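Local coordinates for protein transcriptional regulator (Vibrio virus VP882, PDB 7DWM) that binds the autoinducer 3,5-dimethylpyrazin-2-ol in a PAS domain and probably acts as a DNA-binding regulator of transcription through a LuxR-type helix-turn-helix domain, at residues Gly9-Ile14 with Ile111-Gly115; Lys31-Ser35 with Asp78-Glu82. One frame throughout, in Å; residues are numbered along the deposited sequence.

Contact 1: Gly9-Ile14 with Ile111-Gly115; sequences GDDAYI and IMPSG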
# COMPACT_ATOMS: atom_id res chain seq x y z
N GLY A 9 -22.56 10.18 -24.85
CA GLY A 9 -22.01 10.26 -23.52
C GLY A 9 -20.88 9.29 -23.29
O GLY A 9 -19.94 9.59 -22.55
N ASP A 10 -20.91 8.14 -23.96
CA ASP A 10 -19.82 7.19 -23.79
C ASP A 10 -18.53 7.64 -24.47
O ASP A 10 -17.46 7.14 -24.13
CB ASP A 10 -20.21 5.81 -24.32
CG ASP A 10 -20.97 4.99 -23.31
OD1 ASP A 10 -21.33 3.85 -23.65
OD2 ASP A 10 -21.21 5.49 -22.19
N ASP A 11 -18.62 8.57 -25.43
CA ASP A 11 -17.41 9.15 -26.00
C ASP A 11 -16.99 10.46 -25.34
O ASP A 11 -15.79 10.74 -25.21
CB ASP A 11 -17.61 9.38 -27.50
CG ASP A 11 -16.32 9.67 -28.23
OD1 ASP A 11 -15.84 10.82 -28.15
OD2 ASP A 11 -15.78 8.75 -28.89
N ALA A 12 -17.96 11.22 -24.82
CA ALA A 12 -17.63 12.35 -23.96
C ALA A 12 -16.94 11.90 -22.69
O ALA A 12 -15.97 12.53 -22.25
CB ALA A 12 -18.90 13.15 -23.63
N TYR A 13 -17.41 10.81 -22.08
CA TYR A 13 -16.79 10.28 -20.87
C TYR A 13 -15.37 9.80 -21.13
O TYR A 13 -14.47 10.01 -20.30
CB TYR A 13 -17.68 9.17 -20.30
CG TYR A 13 -17.08 8.35 -19.20
CD1 TYR A 13 -16.61 7.07 -19.45
CD2 TYR A 13 -17.00 8.83 -17.90
CE1 TYR A 13 -16.05 6.30 -18.44
CE2 TYR A 13 -16.44 8.07 -16.88
CZ TYR A 13 -15.98 6.80 -17.16
OH TYR A 13 -15.42 6.01 -16.17
N ILE A 14 -15.13 9.17 -22.28
CA ILE A 14 -13.78 8.67 -22.58
C ILE A 14 -12.81 9.83 -22.82
O ILE A 14 -11.64 9.78 -22.40
CB ILE A 14 -13.82 7.68 -23.76
CG1 ILE A 14 -13.86 6.24 -23.25
CG2 ILE A 14 -12.63 7.87 -24.71
CD1 ILE A 14 -15.02 5.94 -22.33
N ILE A 111 -16.14 0.96 -16.15
CA ILE A 111 -17.56 1.21 -16.32
C ILE A 111 -17.76 2.66 -16.72
O ILE A 111 -16.96 3.54 -16.40
CB ILE A 111 -18.30 0.83 -15.01
CG1 ILE A 111 -17.80 -0.51 -14.47
CG2 ILE A 111 -19.81 0.80 -15.21
CD1 ILE A 111 -16.75 -0.38 -13.40
N MET A 112 -18.82 2.88 -17.49
CA MET A 112 -19.13 4.16 -18.10
C MET A 112 -20.63 4.40 -18.02
O MET A 112 -21.36 3.51 -17.58
CB MET A 112 -18.71 4.18 -19.57
CG MET A 112 -17.38 3.57 -19.95
SD MET A 112 -17.52 2.70 -21.52
CE MET A 112 -18.73 1.44 -21.10
N PRO A 113 -21.14 5.57 -18.46
CA PRO A 113 -22.58 5.81 -18.35
C PRO A 113 -23.38 4.81 -19.18
O PRO A 113 -24.62 4.81 -19.15
CB PRO A 113 -22.75 7.24 -18.88
CG PRO A 113 -21.49 7.55 -19.59
CD PRO A 113 -20.45 6.82 -18.80
N SER A 114 -22.67 3.96 -19.94
CA SER A 114 -23.27 2.73 -20.45
C SER A 114 -23.63 1.76 -19.32
O SER A 114 -24.74 1.20 -19.31
CB SER A 114 -22.30 2.07 -21.43
OG SER A 114 -22.40 0.66 -21.39
N GLY A 115 -22.72 1.56 -18.38
CA GLY A 115 -22.85 0.49 -17.41
C GLY A 115 -22.22 -0.83 -17.83
O GLY A 115 -22.25 -1.79 -17.05
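Tyr13 and Pro113 make the aromatic part of this contact, a CH-pi interaction between helix 7-21 and the loop that joins strands 99-110 and 119-126 of the PAS sheet. Pro113 CD lies 4.0 Å from the centroid of the Tyr13 ring and 24° off the ring normal, so it sits over the face, displaced toward the CG end. The ring is delivered there by a first torsion that sets CG anti to the backbone N (chi1 169°), which directs the phenol from the helix toward the loop.

Apolar packing continues beside the ring. The Met112 side chain runs at about a right angle to that of Tyr13, and its CG comes to 3.4 Å from Tyr13 CE1. From the next helical position Ile14 adds its tip, CD1, at 4.1 Å from the same Met112 CG.

Polar atoms gather at two ends. Tyr13 OH is 2.9 Å from the carbonyl Ile111 O. At the other end the Asp10 and Pro113 side chains lie alongside each other, pointing opposite ways, with Asp10 OD2 3.3 Å from Pro113 CG. The backbone nitrogen Ser114 N is 3.1 Å from Asp10 OD2. Ser114 OG is hydrogen-bonded to Arg116 N.

His19 of the second subunit also meets the Tyr13 ring, their planes about 60° apart, and packs on Pro113 as well. With 295 Å² buried, the chemistry implies a small mixed joint, apolar round Tyr13 and with a carboxylate beside the Pro113-Ser114 backbone, that the second subunit also packs against.

Contact 2: Lys31-Ser35 with Asp78-Glu82; sequences KDTKS and DRLVE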
# COMPACT_ATOMS: atom_id res chain seq x y z
N LYS A 31 -7.48 0.23 -21.51
CA LYS A 31 -7.61 -0.58 -22.71
C LYS A 31 -8.95 -1.29 -22.70
O LYS A 31 -9.72 -1.21 -21.74
CB LYS A 31 -6.44 -1.56 -22.87
CG LYS A 31 -6.12 -2.36 -21.65
CD LYS A 31 -4.62 -2.39 -21.50
CE LYS A 31 -4.21 -3.31 -20.40
NZ LYS A 31 -2.76 -3.59 -20.42
N ASP A 32 -9.21 -2.02 -23.79
CA ASP A 32 -10.52 -2.57 -24.11
C ASP A 32 -10.63 -4.01 -23.64
O ASP A 32 -9.75 -4.54 -22.95
CB ASP A 32 -10.75 -2.44 -25.62
CG ASP A 32 -12.18 -2.64 -26.03
OD1 ASP A 32 -12.42 -3.55 -26.85
OD2 ASP A 32 -13.07 -1.90 -25.54
N THR A 33 -11.73 -4.68 -24.01
CA THR A 33 -11.93 -6.08 -23.71
C THR A 33 -11.05 -6.99 -24.55
O THR A 33 -10.96 -8.19 -24.27
CB THR A 33 -13.40 -6.47 -23.91
OG1 THR A 33 -13.56 -7.88 -23.69
CG2 THR A 33 -13.86 -6.14 -25.33
N LYS A 34 -10.42 -6.45 -25.60
CA LYS A 34 -9.39 -7.16 -26.34
C LYS A 34 -8.00 -6.79 -25.85
O LYS A 34 -7.01 -7.07 -26.54
CB LYS A 34 -9.54 -6.88 -27.84
CG LYS A 34 -10.66 -7.67 -28.50
CD LYS A 34 -11.38 -6.85 -29.55
CE LYS A 34 -10.81 -7.11 -30.94
NZ LYS A 34 -11.44 -6.25 -31.97
N SER A 35 -7.91 -6.20 -24.66
CA SER A 35 -6.67 -5.66 -24.08
C SER A 35 -5.92 -4.75 -25.05
O SER A 35 -4.69 -4.62 -24.96
CB SER A 35 -5.75 -6.79 -23.60
OG SER A 35 -4.41 -6.34 -23.52
N ASP A 78 -5.87 -8.62 -17.28
CA ASP A 78 -6.86 -7.73 -17.88
C ASP A 78 -8.23 -8.37 -18.06
O ASP A 78 -9.18 -7.64 -18.38
CB ASP A 78 -6.36 -7.24 -19.23
CG ASP A 78 -5.40 -6.09 -19.09
OD1 ASP A 78 -5.79 -5.07 -18.50
OD2 ASP A 78 -4.24 -6.22 -19.56
N ARG A 79 -8.37 -9.68 -17.89
CA ARG A 79 -9.69 -10.27 -18.02
C ARG A 79 -10.30 -10.67 -16.68
O ARG A 79 -11.53 -10.64 -16.55
CB ARG A 79 -9.64 -11.48 -18.96
CG ARG A 79 -8.86 -11.22 -20.25
CD ARG A 79 -9.79 -10.80 -21.38
NE ARG A 79 -9.96 -9.35 -21.42
CZ ARG A 79 -9.09 -8.50 -21.97
NH1 ARG A 79 -9.33 -7.20 -21.95
NH2 ARG A 79 -7.99 -8.96 -22.55
N LEU A 80 -9.47 -10.87 -15.65
CA LEU A 80 -9.99 -11.27 -14.35
C LEU A 80 -10.38 -10.07 -13.51
O LEU A 80 -11.17 -10.21 -12.57
CB LEU A 80 -8.93 -12.07 -13.58
CG LEU A 80 -9.05 -13.59 -13.70
CD1 LEU A 80 -8.36 -14.34 -12.52
CD2 LEU A 80 -10.51 -14.00 -13.89
N VAL A 81 -9.88 -8.89 -13.88
CA VAL A 81 -10.52 -7.65 -13.50
C VAL A 81 -11.90 -7.53 -14.15
O VAL A 81 -12.87 -7.11 -13.50
CB VAL A 81 -9.60 -6.47 -13.86
CG1 VAL A 81 -9.17 -6.53 -15.31
CG2 VAL A 81 -10.28 -5.16 -13.57
N GLU A 82 -12.01 -7.87 -15.44
CA GLU A 82 -13.23 -7.56 -16.17
C GLU A 82 -14.40 -8.42 -15.71
O GLU A 82 -15.56 -7.97 -15.77
CB GLU A 82 -13.01 -7.72 -17.68
CG GLU A 82 -12.58 -6.42 -18.36
CD GLU A 82 -11.77 -6.65 -19.62
OE1 GLU A 82 -11.83 -7.78 -20.15
OE2 GLU A 82 -11.08 -5.72 -20.08
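This contact borders the 3,5-dimethylpyrazin-2-ol pocket of the PAS domain through Lys31, where the end of strand 28-32 and its type I turn, Asp32 to Ser35, face the C-terminal part of helix 71-80. Lys31 forms a salt bridge to Asp78, with Lys31 NZ 3.1 Å from Asp78 OD2, the two side chains crossing at about a right angle. NZ also pairs with Asp60 and makes a weak hydrogen bond to the ligand; Asp78 OD1 is hydrogen-bonded to Thr120 OG1, and OD2 makes a salt bridge to Lys107. These shared charges probably fix the lysine's ammonium beside the ligand.

In the PAS fold the turn leads on to strand 37-40 at the sheet margin, and Arg79 spreads its guanidinium against that turn. Thr33 O lies over one face, 3.0 Å from Arg79 CZ, while Asp32 O sits at the edge near the plane, 2.9 Å from Arg79 NH1. Bends at chi2 and chi3 fold the arginine back toward Glu82, which it grips side-on. Arg79 NE bonds Glu82 OE1 at 2.8 Å. Arg79 NH1 bonds Glu82 OE2 at 3.0 Å. This bidentate salt bridge probably restrains the rotation of the guanidinium; Arg79 NH2 lies 3.3 Å from Ser35 CB.

From the N terminus, helix 7-21 comes first and supplies residues 9-14 of contact 1. The chain then enters strand 28-32, whose end and following turn provide residues 31-35 of contact 2. After strand 37-40 and helix 42-47, helix 71-80 returns to close contact 2, a loop with 42 residues between its segments. Strands 88-96 and 99-110 follow before residues 111-115 close contact 1 across 96 residues, so contact 2 is nested inside the loop that contact 1 closes. Their centres lie 16 Å apart and their nearest atoms about 8 Å, without touching. Contact 1 ties the N-terminal helix to a loop of the sheet; contact 2 ties strand 28-32 to helix 71-80 beside the ligand.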